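Long-range contact in Phi class glutathione transferase GSTF1 (Populus tremula x Populus tremuloides, PDB 4RI6), which probably transfers glutathione to electrophilic compounds such as organic halides, releasing the halide, as a detoxifying enzyme of the Phi class: residues 17-25 and 202-212. Sequence-based numbering, arbitrary orientation. Where two conformers were deposited one is given.
Sequences SRVLATLIE and RESWKKVLEMR
Ala21 and Ser204 have the nearest CA atoms across the contact, 5.6 Å apart, where helix 17-25 and the start of helix 203-212 pack, their axes 8.8 Å apart at closest approach and their directions 132° apart. Val208 enters as a knob into the hole formed by Ser17, Leu20, Ala21 and Ile24. Because Val208 holds CG1 anti to its backbone N (chi1 172°), its CG2 lies anti to the carbonyl carbon and meets Ala21 N at 3.7 Å, while CG1 lies against Ser17 OG. Trp205 turns its benzo edge to the CB of Ala21; its NE1 instead bonds Asp174 of helix 164-179. One helix belongs to the thioredoxin-like N-terminal domain that carries glutathione-binding Ser13 and Ala15, the other to the C-terminal end of the all-helical part, so the contact joins the two domains of the glutathione transferase fold. Polar bonds close both ends. Arg212 NH2 donates to Ser17 OG at 3.0 Å, nearly straight and in the guanidinium plane; Ser17 OG also bonds the carbonyl O of Ser13. At the far end Arg202, the N-cap residue, grips Glu25 side-on: NE reaches OE2 at 2.9 Å and NH2 reaches OE1 at 3.1 Å, both from the syn side, the carboxylate and guanidinium planes 32° apart, so the pair is not fully coplanar. Ser204 OG donates to the anti side of Glu25 OE2 at 2.7 Å. A glutamine in place of Glu25 would probably leave the Arg202 guanidinium without its countercharge. Water 1 donates to Glu25 OE2 and accepts from Ser204 N, tying the carboxylate to the first turn of helix 203-212.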
loop_
_atom_site.group_PDB
_atom_site.type_symbol
_atom_site.label_atom_id
_atom_site.label_comp_id
_atom_site.label_asym_id
_atom_site.label_seq_id
_atom_site.Cartn_x
_atom_site.Cartn_y
_atom_site.Cartn_z
ATOM N N SER A 17 -6.954 9.373 -11.083
ATOM C CA SER A 17 -6.003 9.470 -12.192
ATOM C C SER A 17 -5.172 8.203 -12.355
ATOM O O SER A 17 -4.877 7.780 -13.473
ATOM C CB SER A 17 -5.072 10.680 -11.995
ATOM O OG SER A 17 -5.768 11.889 -12.251
ATOM N N ARG A 18 -4.794 7.605 -11.237
ATOM C CA ARG A 18 -4.074 6.342 -11.245
ATOM C C ARG A 18 -4.893 5.279 -11.964
ATOM O O ARG A 18 -4.383 4.546 -12.806
ATOM C CB ARG A 18 -3.752 5.908 -9.814
ATOM C CG ARG A 18 -3.036 4.577 -9.718
ATOM C CD ARG A 18 -2.712 4.176 -8.268
ATOM N NE ARG A 18 -1.740 5.117 -7.751
ATOM C CZ ARG A 18 -1.991 6.126 -6.933
ATOM N NH1 ARG A 18 -3.205 6.334 -6.433
ATOM N NH2 ARG A 18 -1.001 6.936 -6.615
ATOM N N VAL A 19 -6.178 5.207 -11.654
ATOM C CA VAL A 19 -7.017 4.209 -12.294
ATOM C C VAL A 19 -7.218 4.512 -13.784
ATOM O O VAL A 19 -7.161 3.607 -14.624
ATOM C CB VAL A 19 -8.378 4.096 -11.566
ATOM C CG1 VAL A 19 -9.347 3.224 -12.334
ATOM C CG2 VAL A 19 -8.175 3.539 -10.178
ATOM N N LEU A 20 -7.453 5.780 -14.115
ATOM C CA LEU A 20 -7.685 6.162 -15.499
ATOM C C LEU A 20 -6.491 5.841 -16.368
ATOM O O LEU A 20 -6.640 5.335 -17.479
ATOM C CB LEU A 20 -8.016 7.655 -15.612
ATOM C CG LEU A 20 -9.329 8.105 -14.981
ATOM C CD1 LEU A 20 -9.516 9.595 -15.152
ATOM C CD2 LEU A 20 -10.502 7.382 -15.618
ATOM N N ALA A 21 -5.297 6.145 -15.873
ATOM C CA ALA A 21 -4.099 5.883 -16.640
ATOM C C ALA A 21 -3.963 4.384 -16.891
ATOM O O ALA A 21 -3.555 3.969 -17.983
ATOM C CB ALA A 21 -2.879 6.425 -15.920
ATOM N N THR A 22 -4.304 3.578 -15.887
ATOM C CA THR A 22 -4.247 2.132 -16.026
ATOM C C THR A 22 -5.242 1.613 -17.053
ATOM O O THR A 22 -4.884 0.807 -17.908
ATOM C CB THR A 22 -4.485 1.458 -14.662
ATOM O OG1 THR A 22 -3.473 1.912 -13.755
ATOM C CG2 THR A 22 -4.445 -0.069 -14.775
ATOM N N LEU A 23 -6.481 2.089 -16.985
ATOM C CA LEU A 23 -7.490 1.692 -17.951
ATOM C C LEU A 23 -7.017 1.991 -19.364
ATOM O O LEU A 23 -7.189 1.186 -20.269
ATOM C CB LEU A 23 -8.812 2.404 -17.662
ATOM C CG LEU A 23 -9.517 1.916 -16.397
ATOM C CD1 LEU A 23 -10.569 2.899 -15.961
ATOM C CD2 LEU A 23 -10.136 0.563 -16.661
ATOM N N ILE A 24 -6.407 3.155 -19.549
ATOM C CA ILE A 24 -5.996 3.580 -20.883
ATOM C C ILE A 24 -4.809 2.739 -21.380
ATOM O O ILE A 24 -4.807 2.287 -22.524
ATOM C CB ILE A 24 -5.650 5.070 -20.895
ATOM C CG1 ILE A 24 -6.919 5.898 -20.664
ATOM C CG2 ILE A 24 -5.022 5.454 -22.225
ATOM C CD1 ILE A 24 -6.665 7.352 -20.286
ATOM N N GLU A 25 -3.826 2.498 -20.511
ATOM C CA GLU A 25 -2.743 1.581 -20.830
ATOM C C GLU A 25 -3.268 0.211 -21.201
ATOM O O GLU A 25 -2.734 -0.442 -22.101
ATOM C CB GLU A 25 -1.782 1.453 -19.645
ATOM C CG GLU A 25 -0.899 2.679 -19.416
ATOM C CD GLU A 25 0.309 2.773 -20.356
ATOM O OE1 GLU A 25 0.755 1.739 -20.897
ATOM O OE2 GLU A 25 0.827 3.897 -20.529
ATOM N N ARG A 202 4.113 9.800 -21.601
ATOM C CA ARG A 202 3.325 8.727 -22.189
ATOM C C ARG A 202 1.959 9.252 -22.625
ATOM O O ARG A 202 1.377 10.108 -21.961
ATOM C CB ARG A 202 3.156 7.589 -21.200
ATOM C CG ARG A 202 4.467 6.951 -20.857
ATOM C CD ARG A 202 4.255 5.774 -19.936
ATOM N NE ARG A 202 3.601 4.632 -20.577
ATOM C CZ ARG A 202 4.235 3.707 -21.284
ATOM N NH1 ARG A 202 5.536 3.826 -21.514
ATOM N NH2 ARG A 202 3.569 2.674 -21.778
ATOM N N GLU A 203 1.441 8.730 -23.733
ATOM C CA GLU A 203 0.163 9.185 -24.249
ATOM C C GLU A 203 -0.950 8.924 -23.242
ATOM O O GLU A 203 -1.861 9.728 -23.132
ATOM C CB GLU A 203 -0.155 8.510 -25.589
ATOM C CG GLU A 203 0.736 8.947 -26.759
ATOM C CD GLU A 203 0.625 10.431 -27.069
ATOM O OE1 GLU A 203 -0.424 11.044 -26.748
ATOM O OE2 GLU A 203 1.602 10.989 -27.618
ATOM N N SER A 204 -0.855 7.831 -22.482
ATOM C CA SER A 204 -1.901 7.517 -21.508
ATOM C C SER A 204 -1.998 8.643 -20.499
ATOM O O SER A 204 -3.092 9.121 -20.175
ATOM C CB SER A 204 -1.635 6.192 -20.790
ATOM O OG SER A 204 -0.396 6.236 -20.085
ATOM N N TRP A 205 -0.847 9.093 -20.010
ATOM C CA TRP A 205 -0.840 10.139 -19.012
ATOM C C TRP A 205 -1.265 11.481 -19.614
ATOM O O TRP A 205 -1.994 12.247 -18.976
ATOM C CB TRP A 205 0.530 10.242 -18.336
ATOM C CG TRP A 205 0.494 11.187 -17.154
ATOM C CD1 TRP A 205 1.186 12.345 -17.026
ATOM C CD2 TRP A 205 -0.320 11.068 -15.978
ATOM N NE1 TRP A 205 0.890 12.946 -15.828
ATOM C CE2 TRP A 205 -0.051 12.189 -15.173
ATOM C CE3 TRP A 205 -1.246 10.117 -15.527
ATOM C CZ2 TRP A 205 -0.679 12.396 -13.945
ATOM C CZ3 TRP A 205 -1.846 10.319 -14.298
ATOM C CH2 TRP A 205 -1.568 11.447 -13.532
ATOM N N LYS A 206 -0.841 11.765 -20.838
ATOM C CA LYS A 206 -1.299 12.974 -21.512
ATOM C C LYS A 206 -2.821 12.985 -21.658
ATOM O O LYS A 206 -3.452 14.038 -21.521
ATOM C CB LYS A 206 -0.650 13.105 -22.887
ATOM C CG LYS A 206 0.830 13.330 -22.840
ATOM C CD LYS A 206 1.346 13.341 -24.251
ATOM C CE LYS A 206 2.758 13.750 -24.342
ATOM N NZ LYS A 206 3.111 13.740 -25.790
ATOM N N LYS A 207 -3.406 11.820 -21.919
ATOM C CA LYS A 207 -4.854 11.749 -22.084
ATOM C C LYS A 207 -5.556 12.015 -20.756
ATOM O O LYS A 207 -6.572 12.695 -20.728
ATOM C CB LYS A 207 -5.269 10.400 -22.668
ATOM C CG LYS A 207 -4.841 10.244 -24.109
ATOM C CD LYS A 207 -5.310 8.964 -24.761
ATOM C CE LYS A 207 -4.789 8.866 -26.186
ATOM N NZ LYS A 207 -5.610 7.949 -27.018
ATOM N N VAL A 208 -4.999 11.515 -19.661
ATOM C CA VAL A 208 -5.580 11.785 -18.369
ATOM C C VAL A 208 -5.547 13.281 -18.065
ATOM O O VAL A 208 -6.542 13.848 -17.621
ATOM C CB VAL A 208 -4.852 11.006 -17.252
ATOM C CG1 VAL A 208 -5.348 11.447 -15.873
ATOM C CG2 VAL A 208 -5.038 9.489 -17.437
ATOM N N LEU A 209 -4.409 13.927 -18.281
ATOM C CA LEU A 209 -4.314 15.359 -18.024
ATOM C C LEU A 209 -5.294 16.152 -18.889
ATOM O O LEU A 209 -5.874 17.147 -18.443
ATOM C CB LEU A 209 -2.896 15.852 -18.267
ATOM C CG LEU A 209 -1.845 15.332 -17.305
ATOM C CD1 LEU A 209 -0.503 15.882 -17.703
ATOM C CD2 LEU A 209 -2.163 15.711 -15.870
ATOM N N GLU A 210 -5.506 15.722 -20.119
ATOM C CA GLU A 210 -6.460 16.450 -20.946
ATOM C C GLU A 210 -7.885 16.210 -20.442
ATOM O O GLU A 210 -8.708 17.128 -20.448
ATOM C CB GLU A 210 -6.335 16.061 -22.418
ATOM C CG GLU A 210 -7.222 16.900 -23.370
ATOM C CD GLU A 210 -6.901 18.411 -23.394
ATOM O OE1 GLU A 210 -5.777 18.833 -23.014
ATOM O OE2 GLU A 210 -7.795 19.187 -23.810
ATOM N N MET A 211 -8.167 14.996 -19.977
ATOM C CA MET A 211 -9.495 14.711 -19.429
ATOM C C MET A 211 -9.759 15.663 -18.285
ATOM O O MET A 211 -10.861 16.190 -18.137
ATOM C CB MET A 211 -9.632 13.280 -18.927
ATOM C CG MET A 211 -9.691 12.214 -19.997
ATOM S SD MET A 211 -9.683 10.563 -19.272
ATOM C CE MET A 211 -11.297 10.549 -18.499
ATOM N N ARG A 212 -8.725 15.887 -17.488
ATOM C CA ARG A 212 -8.834 16.716 -16.314
ATOM C C ARG A 212 -9.026 18.173 -16.697
ATOM O O ARG A 212 -9.863 18.886 -16.128
ATOM C CB ARG A 212 -7.582 16.523 -15.455
ATOM C CG ARG A 212 -7.659 17.105 -14.093
ATOM C CD ARG A 212 -6.289 17.145 -13.486
ATOM N NE ARG A 212 -5.817 15.834 -13.055
ATOM C CZ ARG A 212 -4.569 15.616 -12.673
ATOM N NH1 ARG A 212 -3.694 16.616 -12.711
ATOM N NH2 ARG A 212 -4.195 14.412 -12.269
HETATM O O HOH W 1 0.819 5.408 -22.955
#